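Long-range contacts in yeast glycogen phosphorylase (Saccharomyces cerevisiae, PDB 1YGP), which belongs to the carbohydrate phosphorylases of the GT-B clan and carries a bound pyridoxal-5'-phosphate: residues D598-D603 / Y646-S651; V589-R594 / L687-F692; K575-D580 / I704-D709. All blocks are in the same frame, centred on the assembly; numbering follows the deposited sequence.

Contact 1 (D598-D603 / Y646-S651); sequences DDTLFD and YPRKVS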
ATOM      1  N   ASP A 598     -28.443   0.668 -36.915  1.00 30.88           N
ATOM      2  CA  ASP A 598     -29.529  -0.307 -36.760  1.00 28.96           C
ATOM      3  C   ASP A 598     -29.485  -1.395 -37.821  1.00 29.76           C
ATOM      4  O   ASP A 598     -30.095  -2.446 -37.655  1.00 30.60           O
ATOM      5  CB  ASP A 598     -30.913   0.352 -36.840  1.00 26.16           C
ATOM      6  CG  ASP A 598     -32.071  -0.486 -36.274  1.00 29.74           C
ATOM      7  OD1 ASP A 598     -31.845  -1.304 -35.380  1.00 34.67           O
ATOM      8  OD2 ASP A 598     -33.212  -0.323 -36.718  1.00 31.09           O
ATOM      9  N   ASP A 599     -28.782  -1.185 -38.930  1.00 29.27           N
ATOM     10  CA  ASP A 599     -28.661  -2.206 -39.933  1.00 27.82           C
ATOM     11  C   ASP A 599     -27.231  -2.746 -39.893  1.00 26.13           C
ATOM     12  O   ASP A 599     -26.824  -3.495 -40.791  1.00 27.83           O
ATOM     13  CB  ASP A 599     -29.025  -1.567 -41.270  1.00 32.26           C
ATOM     14  CG  ASP A 599     -29.083  -2.525 -42.457  1.00 37.85           C
ATOM     15  OD1 ASP A 599     -29.870  -3.478 -42.434  1.00 36.91           O
ATOM     16  OD2 ASP A 599     -28.319  -2.313 -43.401  1.00 41.31           O
ATOM     17  N   THR A 600     -26.443  -2.448 -38.863  1.00 23.92           N
ATOM     18  CA  THR A 600     -25.096  -2.975 -38.773  1.00 25.61           C
ATOM     19  C   THR A 600     -25.132  -4.165 -37.820  1.00 26.59           C
ATOM     20  O   THR A 600     -25.463  -3.997 -36.644  1.00 31.13           O
ATOM     21  CB  THR A 600     -24.138  -1.924 -38.222  1.00 24.34           C
ATOM     22  OG1 THR A 600     -24.251  -0.735 -38.992  1.00 29.51           O
ATOM     23  CG2 THR A 600     -22.718  -2.418 -38.308  1.00 22.62           C
ATOM     24  N   LEU A 601     -24.822  -5.386 -38.265  1.00 24.66           N
ATOM     25  CA  LEU A 601     -24.819  -6.526 -37.357  1.00 22.23           C
ATOM     26  C   LEU A 601     -23.507  -6.489 -36.592  1.00 21.61           C
ATOM     27  O   LEU A 601     -22.411  -6.419 -37.167  1.00 22.53           O
ATOM     28  CB  LEU A 601     -24.890  -7.875 -38.084  1.00 19.78           C
ATOM     29  CG  LEU A 601     -24.849  -9.161 -37.251  1.00 17.36           C
ATOM     30  CD1 LEU A 601     -26.239  -9.582 -36.818  1.00 17.38           C
ATOM     31  CD2 LEU A 601     -24.292 -10.281 -38.101  1.00 20.33           C
ATOM     32  N   PHE A 602     -23.654  -6.467 -35.277  1.00 17.81           N
ATOM     33  CA  PHE A 602     -22.525  -6.551 -34.389  1.00 16.59           C
ATOM     34  C   PHE A 602     -22.321  -8.029 -34.067  1.00 14.19           C
ATOM     35  O   PHE A 602     -23.173  -8.720 -33.493  1.00 15.11           O
ATOM     36  CB  PHE A 602     -22.852  -5.698 -33.176  1.00 13.10           C
ATOM     37  CG  PHE A 602     -22.551  -4.206 -33.384  1.00 17.74           C
ATOM     38  CD1 PHE A 602     -22.841  -3.546 -34.584  1.00 19.11           C
ATOM     39  CD2 PHE A 602     -21.983  -3.472 -32.336  1.00 16.83           C
ATOM     40  CE1 PHE A 602     -22.565  -2.183 -34.722  1.00 16.08           C
ATOM     41  CE2 PHE A 602     -21.716  -2.113 -32.488  1.00 11.65           C
ATOM     42  CZ  PHE A 602     -22.006  -1.470 -33.676  1.00  7.81           C
ATOM     43  N   ASP A 603     -21.187  -8.533 -34.502  1.00 12.08           N
ATOM     44  CA  ASP A 603     -20.862  -9.928 -34.374  1.00 13.67           C
ATOM     45  C   ASP A 603     -19.618 -10.033 -33.493  1.00 18.29           C
ATOM     46  O   ASP A 603     -18.523  -9.701 -33.988  1.00 19.35           O
ATOM     47  CB  ASP A 603     -20.646 -10.417 -35.799  1.00 11.43           C
ATOM     48  CG  ASP A 603     -20.228 -11.855 -36.043  1.00 17.78           C
ATOM     49  OD1 ASP A 603     -20.203 -12.669 -35.110  1.00 16.12           O
ATOM     50  OD2 ASP A 603     -19.917 -12.148 -37.197  1.00 15.16           O
ATOM     51  N   TYR A 646     -23.361  -9.147 -49.130  1.00 35.22           N
ATOM     52  CA  TYR A 646     -22.549  -9.157 -47.929  1.00 29.87           C
ATOM     53  C   TYR A 646     -22.937  -7.880 -47.217  1.00 28.41           C
ATOM     54  O   TYR A 646     -22.372  -6.815 -47.475  1.00 30.90           O
ATOM     55  CB  TYR A 646     -21.048  -9.130 -48.263  1.00 27.83           C
ATOM     56  CG  TYR A 646     -20.591 -10.314 -49.086  1.00 31.00           C
ATOM     57  CD1 TYR A 646     -20.537 -11.573 -48.493  1.00 30.82           C
ATOM     58  CD2 TYR A 646     -20.276 -10.157 -50.437  1.00 31.83           C
ATOM     59  CE1 TYR A 646     -20.176 -12.684 -49.249  1.00 32.68           C
ATOM     60  CE2 TYR A 646     -19.914 -11.268 -51.200  1.00 32.52           C
ATOM     61  CZ  TYR A 646     -19.869 -12.527 -50.597  1.00 34.67           C
ATOM     62  OH  TYR A 646     -19.525 -13.645 -51.336  1.00 41.22           O
ATOM     63  N   PRO A 647     -23.938  -7.880 -46.356  1.00 27.84           N
ATOM     64  CA  PRO A 647     -24.386  -6.662 -45.716  1.00 29.86           C
ATOM     65  C   PRO A 647     -23.508  -6.235 -44.528  1.00 32.59           C
ATOM     66  O   PRO A 647     -22.791  -7.047 -43.938  1.00 33.12           O
ATOM     67  CB  PRO A 647     -25.824  -6.996 -45.372  1.00 27.74           C
ATOM     68  CG  PRO A 647     -26.135  -8.319 -46.041  1.00 24.29           C
ATOM     69  CD  PRO A 647     -24.791  -9.007 -46.027  1.00 25.08           C
ATOM     70  N   ARG A 648     -23.701  -4.963 -44.143  1.00 34.72           N
ATOM     71  CA  ARG A 648     -23.025  -4.235 -43.068  1.00 32.08           C
ATOM     72  C   ARG A 648     -22.915  -4.939 -41.710  1.00 30.68           C
ATOM     73  O   ARG A 648     -23.917  -5.228 -41.029  1.00 28.11           O
ATOM     74  CB  ARG A 648     -23.759  -2.906 -42.975  1.00 35.08           C
ATOM     75  CG  ARG A 648     -23.084  -1.853 -42.133  1.00 39.77           C
ATOM     76  CD  ARG A 648     -23.641  -0.471 -42.446  1.00 47.22           C
ATOM     77  NE  ARG A 648     -22.909   0.173 -43.531  1.00 52.13           N
ATOM     78  CZ  ARG A 648     -23.412   0.342 -44.759  1.00 53.75           C
ATOM     79  NH1 ARG A 648     -24.643  -0.074 -45.092  1.00 50.31           N
ATOM     80  NH2 ARG A 648     -22.641   0.931 -45.675  1.00 54.58           N
ATOM     81  N   LYS A 649     -21.655  -5.160 -41.326  1.00 26.12           N
ATOM     82  CA  LYS A 649     -21.260  -5.972 -40.187  1.00 21.82           C
ATOM     83  C   LYS A 649     -20.073  -5.304 -39.505  1.00 21.42           C
ATOM     84  O   LYS A 649     -19.335  -4.528 -40.127  1.00 25.05           O
ATOM     85  CB  LYS A 649     -20.845  -7.341 -40.706  1.00 20.56           C
ATOM     86  CG  LYS A 649     -20.720  -8.548 -39.796  1.00 17.79           C
ATOM     87  CD  LYS A 649     -19.961  -9.580 -40.607  1.00 13.61           C
ATOM     88  CE  LYS A 649     -20.074 -11.028 -40.099  1.00 17.81           C
ATOM     89  NZ  LYS A 649     -21.376 -11.651 -40.319  1.00 14.83           N
ATOM     90  N   VAL A 650     -19.889  -5.579 -38.214  1.00 18.64           N
ATOM     91  CA  VAL A 650     -18.745  -5.152 -37.418  1.00 10.21           C
ATOM     92  C   VAL A 650     -18.389  -6.406 -36.634  1.00  7.47           C
ATOM     93  O   VAL A 650     -19.223  -6.948 -35.883  1.00  2.35           O
ATOM     94  CB  VAL A 650     -19.066  -4.046 -36.371  1.00 10.80           C
ATOM     95  CG1 VAL A 650     -17.812  -3.733 -35.587  1.00  4.83           C
ATOM     96  CG2 VAL A 650     -19.485  -2.764 -37.016  1.00  7.67           C
ATOM     97  N   SER A 651     -17.189  -6.901 -36.839  1.00  4.84           N
ATOM     98  CA  SER A 651     -16.712  -8.000 -36.023  1.00 12.92           C
ATOM     99  C   SER A 651     -15.913  -7.440 -34.834  1.00 17.12           C
ATOM    100  O   SER A 651     -14.946  -6.671 -34.968  1.00 18.10           O
ATOM    101  CB  SER A 651     -15.850  -8.898 -36.865  1.00 11.24           C
ATOM    102  OG  SER A 651     -16.564  -9.364 -38.006  1.00 14.73           O
TER
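Arg648 meets Thr600 and Leu601 where two neighbouring parallel strands, 601-606 and 649-654, begin. They are the first two strands in chain order of the six-stranded parallel sheet in a Rossmann-like domain, linked through helices 615-634 and 639-645 in a beta-alpha-beta crossover. The short strand axes lie 4.8 Å apart, close to parallel. Arg648 O accepts Leu601 N at 2.9 Å, the donor tilted 22° from the carbonyl plane. With CG anti to the backbone N (chi1 -168°), the arginine lays its CG and CD across the Thr600 hydroxyl, which bonds to Tyr596 O; its guanidinium goes on to weak hydrogen bonds with His686 O and Glu685 O.

Lys649 points to the face that carries Leu601 and Asp603, the other face from Val650 and Phe602. Its nearly extended chain turns at the last torsion (chi4 72°), leaving NZ 3.5 Å from Asp603 OD2 in a salt bridge. His831, from helix 820-840 covering this face, adds a weak hydrogen bond to the same oxygen.

Val650 bonds in both directions: its N gives to Leu601 O, its O takes Asp603 N. Its CB sits 4.2 Å above one face of the Phe602 ring, offset toward the rim, and CG2 reaches Thr600 CG2. Ser651 continues the ladder with a CA-H...O contact, its CA lying 3.2 Å from Asp603 O.

Contact 2 (V589-R594 / L687-F692); sequences VDIINR and LLKVVF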
ATOM      1  N   VAL A 589     -11.338   9.142 -31.973  1.00 43.01           N
ATOM      2  CA  VAL A 589     -11.701   8.774 -33.343  1.00 40.08           C
ATOM      3  C   VAL A 589     -12.693   7.611 -33.355  1.00 38.62           C
ATOM      4  O   VAL A 589     -12.546   6.629 -32.621  1.00 36.84           O
ATOM      5  CB  VAL A 589     -10.470   8.362 -34.135  1.00 34.88           C
ATOM      6  N   ASP A 590     -13.782   7.751 -34.112  1.00 37.89           N
ATOM      7  CA  ASP A 590     -14.755   6.680 -34.237  1.00 42.01           C
ATOM      8  C   ASP A 590     -14.206   5.631 -35.203  1.00 43.75           C
ATOM      9  O   ASP A 590     -13.484   6.010 -36.133  1.00 45.46           O
ATOM     10  CB  ASP A 590     -16.101   7.201 -34.786  1.00 45.56           C
ATOM     11  CG  ASP A 590     -17.143   7.699 -33.777  1.00 45.43           C
ATOM     12  OD1 ASP A 590     -17.481   6.976 -32.839  1.00 44.69           O
ATOM     13  OD2 ASP A 590     -17.649   8.808 -33.945  1.00 45.51           O
ATOM     14  N   ILE A 591     -14.445   4.327 -34.974  1.00 41.89           N
ATOM     15  CA  ILE A 591     -14.064   3.306 -35.945  1.00 41.39           C
ATOM     16  C   ILE A 591     -15.366   2.937 -36.640  1.00 43.04           C
ATOM     17  O   ILE A 591     -15.481   2.972 -37.866  1.00 45.58           O
ATOM     18  CB  ILE A 591     -13.493   1.983 -35.329  1.00 45.35           C
ATOM     19  CG1 ILE A 591     -12.360   2.243 -34.347  1.00 43.46           C
ATOM     20  CG2 ILE A 591     -13.001   1.094 -36.483  1.00 41.60           C
ATOM     21  CD1 ILE A 591     -11.136   2.988 -34.911  1.00 49.10           C
ATOM     22  N   ILE A 592     -16.383   2.576 -35.850  1.00 42.22           N
ATOM     23  CA  ILE A 592     -17.659   2.140 -36.402  1.00 42.48           C
ATOM     24  C   ILE A 592     -18.410   3.353 -36.911  1.00 45.20           C
ATOM     25  O   ILE A 592     -18.470   4.380 -36.224  1.00 51.96           O
ATOM     26  CB  ILE A 592     -18.469   1.406 -35.313  1.00 39.20           C
ATOM     27  CG1 ILE A 592     -17.735   0.120 -34.978  1.00 37.58           C
ATOM     28  CG2 ILE A 592     -19.890   1.100 -35.773  1.00 38.20           C
ATOM     29  CD1 ILE A 592     -18.375  -0.683 -33.840  1.00 37.84           C
ATOM     30  N   ASN A 593     -18.988   3.210 -38.104  1.00 43.52           N
ATOM     31  CA  ASN A 593     -19.755   4.273 -38.748  1.00 43.78           C
ATOM     32  C   ASN A 593     -21.128   4.416 -38.095  1.00 41.69           C
ATOM     33  O   ASN A 593     -22.024   3.609 -38.335  1.00 39.91           O
ATOM     34  CB  ASN A 593     -19.877   3.914 -40.218  1.00 48.97           C
ATOM     35  CG  ASN A 593     -20.584   4.928 -41.102  1.00 51.23           C
ATOM     36  OD1 ASN A 593     -19.998   5.373 -42.088  1.00 53.57           O
ATOM     37  ND2 ASN A 593     -21.841   5.287 -40.907  1.00 55.33           N
ATOM     38  N   ARG A 594     -21.338   5.462 -37.301  1.00 40.44           N
ATOM     39  CA  ARG A 594     -22.577   5.610 -36.544  1.00 40.63           C
ATOM     40  C   ARG A 594     -23.868   5.724 -37.348  1.00 42.56           C
ATOM     41  O   ARG A 594     -24.932   5.319 -36.874  1.00 45.02           O
ATOM     42  CB  ARG A 594     -22.452   6.818 -35.616  1.00 37.88           C
ATOM     43  CG  ARG A 594     -21.192   6.726 -34.753  1.00 37.09           C
ATOM     44  CD  ARG A 594     -21.145   7.834 -33.732  1.00 37.47           C
ATOM     45  NE  ARG A 594     -21.288   7.285 -32.396  1.00 39.96           N
ATOM     46  CZ  ARG A 594     -20.480   7.624 -31.385  1.00 37.16           C
ATOM     47  NH1 ARG A 594     -19.492   8.496 -31.534  1.00 35.08           N
ATOM     48  NH2 ARG A 594     -20.650   7.049 -30.202  1.00 37.94           N
ATOM     49  N   LEU A 687     -18.992  -1.308 -45.345  1.00 33.69           N
ATOM     50  CA  LEU A 687     -19.833  -2.473 -45.249  1.00 26.11           C
ATOM     51  C   LEU A 687     -19.249  -3.457 -44.269  1.00 21.83           C
ATOM     52  O   LEU A 687     -20.001  -4.295 -43.780  1.00 18.89           O
ATOM     53  CB  LEU A 687     -19.987  -3.142 -46.611  1.00 29.39           C
ATOM     54  CG  LEU A 687     -21.172  -2.766 -47.478  1.00 23.52           C
ATOM     55  CD1 LEU A 687     -22.450  -2.739 -46.661  1.00 24.68           C
ATOM     56  CD2 LEU A 687     -20.978  -1.370 -47.999  1.00 35.11           C
ATOM     57  N   LEU A 688     -17.949  -3.361 -43.961  1.00 21.98           N
ATOM     58  CA  LEU A 688     -17.290  -4.226 -42.987  1.00 26.59           C
ATOM     59  C   LEU A 688     -16.218  -3.520 -42.160  1.00 29.01           C
ATOM     60  O   LEU A 688     -15.368  -2.831 -42.737  1.00 31.53           O
ATOM     61  CB  LEU A 688     -16.617  -5.404 -43.681  1.00 24.23           C
ATOM     62  CG  LEU A 688     -15.991  -6.474 -42.818  1.00 19.13           C
ATOM     63  CD1 LEU A 688     -17.060  -7.238 -42.045  1.00 24.77           C
ATOM     64  CD2 LEU A 688     -15.227  -7.406 -43.715  1.00 18.54           C
ATOM     65  N   LYS A 689     -16.242  -3.694 -40.831  1.00 30.20           N
ATOM     66  CA  LYS A 689     -15.226  -3.178 -39.903  1.00 25.95           C
ATOM     67  C   LYS A 689     -14.799  -4.312 -38.973  1.00 25.71           C
ATOM     68  O   LYS A 689     -15.608  -5.192 -38.646  1.00 27.58           O
ATOM     69  CB  LYS A 689     -15.769  -2.062 -39.023  1.00 23.29           C
ATOM     70  CG  LYS A 689     -16.184  -0.797 -39.760  1.00 26.11           C
ATOM     71  CD  LYS A 689     -14.952  -0.079 -40.273  1.00 28.89           C
ATOM     72  CE  LYS A 689     -15.270   1.042 -41.245  1.00 28.23           C
ATOM     73  NZ  LYS A 689     -16.123   2.040 -40.629  1.00 34.10           N
ATOM     74  N   VAL A 690     -13.554  -4.358 -38.525  1.00 24.22           N
ATOM     75  CA  VAL A 690     -13.065  -5.367 -37.586  1.00 23.21           C
ATOM     76  C   VAL A 690     -12.539  -4.506 -36.448  1.00 22.51           C
ATOM     77  O   VAL A 690     -11.856  -3.508 -36.701  1.00 24.32           O
ATOM     78  CB  VAL A 690     -11.899  -6.203 -38.165  1.00 21.56           C
ATOM     79  CG1 VAL A 690     -11.332  -7.170 -37.137  1.00 22.81           C
ATOM     80  CG2 VAL A 690     -12.417  -6.981 -39.346  1.00 22.14           C
ATOM     81  N   VAL A 691     -12.818  -4.817 -35.191  1.00 21.38           N
ATOM     82  CA  VAL A 691     -12.375  -4.009 -34.063  1.00 17.19           C
ATOM     83  C   VAL A 691     -11.817  -4.998 -33.040  1.00 17.58           C
ATOM     84  O   VAL A 691     -12.353  -6.109 -32.923  1.00 21.29           O
ATOM     85  CB  VAL A 691     -13.606  -3.238 -33.525  1.00 14.84           C
ATOM     86  CG1 VAL A 691     -13.260  -2.596 -32.202  1.00 14.54           C
ATOM     87  CG2 VAL A 691     -14.044  -2.148 -34.501  1.00  8.06           C
ATOM     88  N   PHE A 692     -10.749  -4.687 -32.314  1.00 13.94           N
ATOM     89  CA  PHE A 692     -10.261  -5.572 -31.264  1.00 12.55           C
ATOM     90  C   PHE A 692     -10.302  -4.789 -29.956  1.00 15.16           C
ATOM     91  O   PHE A 692      -9.689  -3.726 -29.909  1.00 20.99           O
ATOM     92  CB  PHE A 692      -8.827  -6.002 -31.540  1.00  3.92           C
ATOM     93  CG  PHE A 692      -8.267  -6.972 -30.502  1.00  4.34           C
ATOM     94  CD1 PHE A 692      -7.619  -6.499 -29.364  1.00  5.95           C
ATOM     95  CD2 PHE A 692      -8.386  -8.347 -30.700  1.00 11.11           C
ATOM     96  CE1 PHE A 692      -7.102  -7.401 -28.441  1.00  9.60           C
ATOM     97  CE2 PHE A 692      -7.868  -9.248 -29.777  1.00  9.53           C
ATOM     98  CZ  PHE A 692      -7.225  -8.771 -28.643  1.00 10.49           C
TER
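Ile591 presents its flat peptide carbonyl to Lys689, and no aromatic ring takes part on either side of this contact. The ammonium group comes to the oxygen end of that carbonyl, with Lys689 NZ 3.0 Å from Ile591 O. The C=O...N angle is 159°. The donor is tilted 17° from the carbonyl plane. The other flat group nearby, the Asn593 carboxamide, turns elsewhere, its ND2 making a weak hydrogen bond to Glu595 O. Of the Asn593 side chain, CB comes nearest to the lysine, 4.2 Å from Lys689 NZ.

The lysine reaches the loop by a folded path. CG stands beside the backbone N, and the chain bends at chi2 (-71°) and again near its tip, while CD passes 4.4 Å from Ile591 CG2. That methyl also meets Val691 CG2 at 3.9 Å, the two side chains crossing at a slant. Ile592 adds a looser touch, its CG1 being 4.4 Å from the same valine methyl. Ile582 of helix 562-584 packs on Ile591, Ile592 and Val691 alike, closing an apolar cluster next to the single polar bond.

Farther along the loop, Arg594 NH1 pairs with Asp590 OD1 at 2.8 Å, and Arg594 has Asp580 of that helix as a second partner. These charges link the loop internally and to helix 562-584, and do not reach the strand.

Val690 points away, to helix 662-678, whereas Lys689 and Val691 face the loop. An outermost strand covered on its two faces by different elements fits the layered alpha/beta build of a Rossmann-like domain, whose strand order here is 3-2-1-4-5-6.

Contact 3 (K575-D580 / I704-D709); sequences KIRLVD and IIPASD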
ATOM      1  N   LYS A 575     -25.960  -0.600 -28.411  1.00 20.38           N
ATOM      2  CA  LYS A 575     -24.928  -0.579 -29.433  1.00 20.62           C
ATOM      3  C   LYS A 575     -24.188   0.750 -29.431  1.00 18.83           C
ATOM      4  O   LYS A 575     -22.956   0.782 -29.554  1.00 17.39           O
ATOM      5  CB  LYS A 575     -25.533  -0.841 -30.820  1.00 19.10           C
ATOM      6  CG  LYS A 575     -25.630  -2.346 -31.050  1.00 19.36           C
ATOM      7  CD  LYS A 575     -25.686  -2.689 -32.516  1.00 15.08           C
ATOM      8  CE  LYS A 575     -27.087  -3.052 -32.934  1.00 23.59           C
ATOM      9  NZ  LYS A 575     -27.111  -3.260 -34.372  1.00 29.12           N
ATOM     10  N   ILE A 576     -24.920   1.841 -29.186  1.00 17.16           N
ATOM     11  CA  ILE A 576     -24.323   3.166 -29.128  1.00 16.59           C
ATOM     12  C   ILE A 576     -23.323   3.208 -27.993  1.00 16.48           C
ATOM     13  O   ILE A 576     -22.235   3.739 -28.227  1.00 17.28           O
ATOM     14  CB  ILE A 576     -25.417   4.258 -28.928  1.00 16.68           C
ATOM     15  CG1 ILE A 576     -26.173   4.426 -30.238  1.00  7.28           C
ATOM     16  CG2 ILE A 576     -24.801   5.585 -28.452  1.00 12.53           C
ATOM     17  CD1 ILE A 576     -27.506   5.196 -30.061  1.00  9.55           C
ATOM     18  N   ARG A 577     -23.631   2.653 -26.811  1.00 17.19           N
ATOM     19  CA  ARG A 577     -22.673   2.657 -25.709  1.00 19.01           C
ATOM     20  C   ARG A 577     -21.368   2.028 -26.149  1.00 20.74           C
ATOM     21  O   ARG A 577     -20.321   2.645 -25.954  1.00 27.86           O
ATOM     22  CB  ARG A 577     -23.048   1.836 -24.490  1.00 21.59           C
ATOM     23  CG  ARG A 577     -24.318   2.114 -23.724  1.00 30.62           C
ATOM     24  CD  ARG A 577     -24.207   1.449 -22.347  1.00 33.64           C
ATOM     25  NE  ARG A 577     -23.988   0.017 -22.442  1.00 40.30           N
ATOM     26  CZ  ARG A 577     -24.482  -0.841 -21.550  1.00 42.51           C
ATOM     27  NH1 ARG A 577     -25.205  -0.431 -20.512  1.00 42.61           N
ATOM     28  NH2 ARG A 577     -24.262  -2.143 -21.728  1.00 44.71           N
ATOM     29  N   LEU A 578     -21.400   0.840 -26.773  1.00 19.32           N
ATOM     30  CA  LEU A 578     -20.196   0.155 -27.193  1.00 15.46           C
ATOM     31  C   LEU A 578     -19.420   1.020 -28.169  1.00 20.32           C
ATOM     32  O   LEU A 578     -18.204   1.177 -28.022  1.00 18.20           O
ATOM     33  CB  LEU A 578     -20.545  -1.169 -27.855  1.00 13.38           C
ATOM     34  CG  LEU A 578     -19.354  -1.958 -28.400  1.00 10.48           C
ATOM     35  CD1 LEU A 578     -18.450  -2.349 -27.248  1.00  9.32           C
ATOM     36  CD2 LEU A 578     -19.842  -3.158 -29.178  1.00  6.16           C
ATOM     37  N   VAL A 579     -20.123   1.635 -29.127  1.00 25.30           N
ATOM     38  CA  VAL A 579     -19.507   2.514 -30.116  1.00 26.77           C
ATOM     39  C   VAL A 579     -18.785   3.636 -29.370  1.00 24.05           C
ATOM     40  O   VAL A 579     -17.591   3.861 -29.616  1.00 22.86           O
ATOM     41  CB  VAL A 579     -20.622   3.049 -31.084  1.00 28.52           C
ATOM     42  CG1 VAL A 579     -20.082   4.053 -32.074  1.00 27.34           C
ATOM     43  CG2 VAL A 579     -21.129   1.903 -31.953  1.00 28.57           C
ATOM     44  N   ASP A 580     -19.450   4.253 -28.388  1.00 21.00           N
ATOM     45  CA  ASP A 580     -18.844   5.293 -27.577  1.00 23.48           C
ATOM     46  C   ASP A 580     -17.554   4.796 -26.930  1.00 23.71           C
ATOM     47  O   ASP A 580     -16.570   5.553 -26.924  1.00 23.48           O
ATOM     48  CB  ASP A 580     -19.778   5.754 -26.454  1.00 26.05           C
ATOM     49  CG  ASP A 580     -20.871   6.776 -26.758  1.00 30.58           C
ATOM     50  OD1 ASP A 580     -20.631   7.730 -27.503  1.00 34.94           O
ATOM     51  OD2 ASP A 580     -21.963   6.639 -26.202  1.00 30.52           O
ATOM     52  N   ILE A 704     -19.922  -4.573 -23.665  1.00 10.29           N
ATOM     53  CA  ILE A 704     -19.908  -5.381 -24.879  1.00  7.16           C
ATOM     54  C   ILE A 704     -21.050  -6.375 -24.957  1.00 10.91           C
ATOM     55  O   ILE A 704     -21.743  -6.362 -25.975  1.00 16.36           O
ATOM     56  CB  ILE A 704     -18.563  -6.123 -24.985  1.00  2.16           C
ATOM     57  CG1 ILE A 704     -17.492  -5.097 -25.229  1.00  2.00           C
ATOM     58  CG2 ILE A 704     -18.569  -7.165 -26.099  1.00  6.69           C
ATOM     59  CD1 ILE A 704     -16.080  -5.678 -25.319  1.00 11.16           C
ATOM     60  N   ILE A 705     -21.322  -7.228 -23.966  1.00  9.30           N
ATOM     61  CA  ILE A 705     -22.405  -8.188 -24.096  1.00  9.33           C
ATOM     62  C   ILE A 705     -23.806  -7.609 -24.383  1.00 11.80           C
ATOM     63  O   ILE A 705     -24.378  -8.065 -25.381  1.00 14.48           O
ATOM     64  CB  ILE A 705     -22.343  -9.065 -22.823  1.00  3.61           C
ATOM     65  CG1 ILE A 705     -21.189 -10.011 -23.089  1.00  2.17           C
ATOM     66  CG2 ILE A 705     -23.635  -9.808 -22.496  1.00  2.00           C
ATOM     67  CD1 ILE A 705     -20.656 -10.901 -21.958  1.00  7.46           C
ATOM     68  N   PRO A 706     -24.456  -6.637 -23.724  1.00 10.84           N
ATOM     69  CA  PRO A 706     -25.797  -6.164 -24.109  1.00 10.40           C
ATOM     70  C   PRO A 706     -25.892  -5.515 -25.501  1.00 12.11           C
ATOM     71  O   PRO A 706     -26.997  -5.224 -25.970  1.00  6.18           O
ATOM     72  CB  PRO A 706     -26.196  -5.210 -23.000  1.00  4.96           C
ATOM     73  CG  PRO A 706     -25.336  -5.642 -21.840  1.00 10.74           C
ATOM     74  CD  PRO A 706     -24.005  -5.966 -22.515  1.00 10.37           C
ATOM     75  N   ALA A 707     -24.749  -5.221 -26.142  1.00 11.05           N
ATOM     76  CA  ALA A 707     -24.702  -4.622 -27.458  1.00 10.31           C
ATOM     77  C   ALA A 707     -24.669  -5.675 -28.544  1.00 15.88           C
ATOM     78  O   ALA A 707     -24.734  -5.372 -29.739  1.00 17.72           O
ATOM     79  CB  ALA A 707     -23.455  -3.807 -27.627  1.00 10.42           C
ATOM     80  N   SER A 708     -24.562  -6.939 -28.157  1.00 20.03           N
ATOM     81  CA  SER A 708     -24.330  -7.976 -29.125  1.00 22.35           C
ATOM     82  C   SER A 708     -25.553  -8.308 -29.945  1.00 25.37           C
ATOM     83  O   SER A 708     -26.637  -8.502 -29.390  1.00 25.01           O
ATOM     84  CB  SER A 708     -23.862  -9.208 -28.405  1.00 22.42           C
ATOM     85  OG  SER A 708     -23.275 -10.151 -29.293  1.00 26.45           O
ATOM     86  N   ASP A 709     -25.359  -8.352 -31.268  1.00 21.48           N
ATOM     87  CA  ASP A 709     -26.387  -8.881 -32.127  1.00 21.82           C
ATOM     88  C   ASP A 709     -26.168 -10.392 -32.262  1.00 23.74           C
ATOM     89  O   ASP A 709     -27.104 -11.199 -32.158  1.00 26.15           O
ATOM     90  CB  ASP A 709     -26.314  -8.206 -33.486  1.00 22.63           C
ATOM     91  CG  ASP A 709     -26.863  -6.787 -33.544  1.00 22.69           C
ATOM     92  OD1 ASP A 709     -27.674  -6.402 -32.702  1.00 27.78           O
ATOM     93  OD2 ASP A 709     -26.501  -6.063 -34.460  1.00 16.84           O
TER
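Lys575 and Asp709 join helix 562-584 to the loop that leads into strand 710-713. The lysine runs past Ala707, its CG 3.4 Å from Ala707 O, then bends at chi3 (-104°) so that its tip meets the carboxylate, the two side chains crossing at about a right angle. NZ gives a hydrogen bond of 2.9 Å to Asp709 OD2, on the syn lone pair of that oxygen.

Two residues on, Arg577 brings its guanidinium edge to the Pro706 ring, with NH2 3.7 Å from Pro706 CG; the same NH2 bonds to Ala525 O. Leu578 then packs against the loop. Its CD1 touches Ile704 CG1 at 3.5 Å and its CB meets Ala707 CB at 3.9 Å. The side chain of Ile704 is itself about 9 Å from the bound pyridoxal-5'-phosphate.

The ion pair is buried, yet both partners have further bonds: Lys575 NZ also gives to Thr600 O, and Asp709 OD2 also receives Phe602 N. Two donors thus converge on OD2, which holds that oxygen in place and probably favours the charged form of the carboxylate.

How the contacts relate
All three contacts are largely buried and belong to one Rossmann-like domain, but they join different layers. Contact 1 lies within the sheet and is mainly a backbone ladder; contacts 2 and 3 attach the chain before strand 601-606, first loop and then helix, to the sheet's margin and to the loop ahead of strand 710-713. Contacts 1 and 2 share the sheet directly, since strand 649-654 pairs with 688-693 through Ser651. Contact 3 meets contact 1 at the Asp709 carboxylate and contact 2 through the Arg594-Asp580 salt bridge. Contacts 1 and 3 each hold a salt bridge across their segments, strand to strand and helix to loop respectively; contact 2 has a lysine-to-carbonyl bond instead.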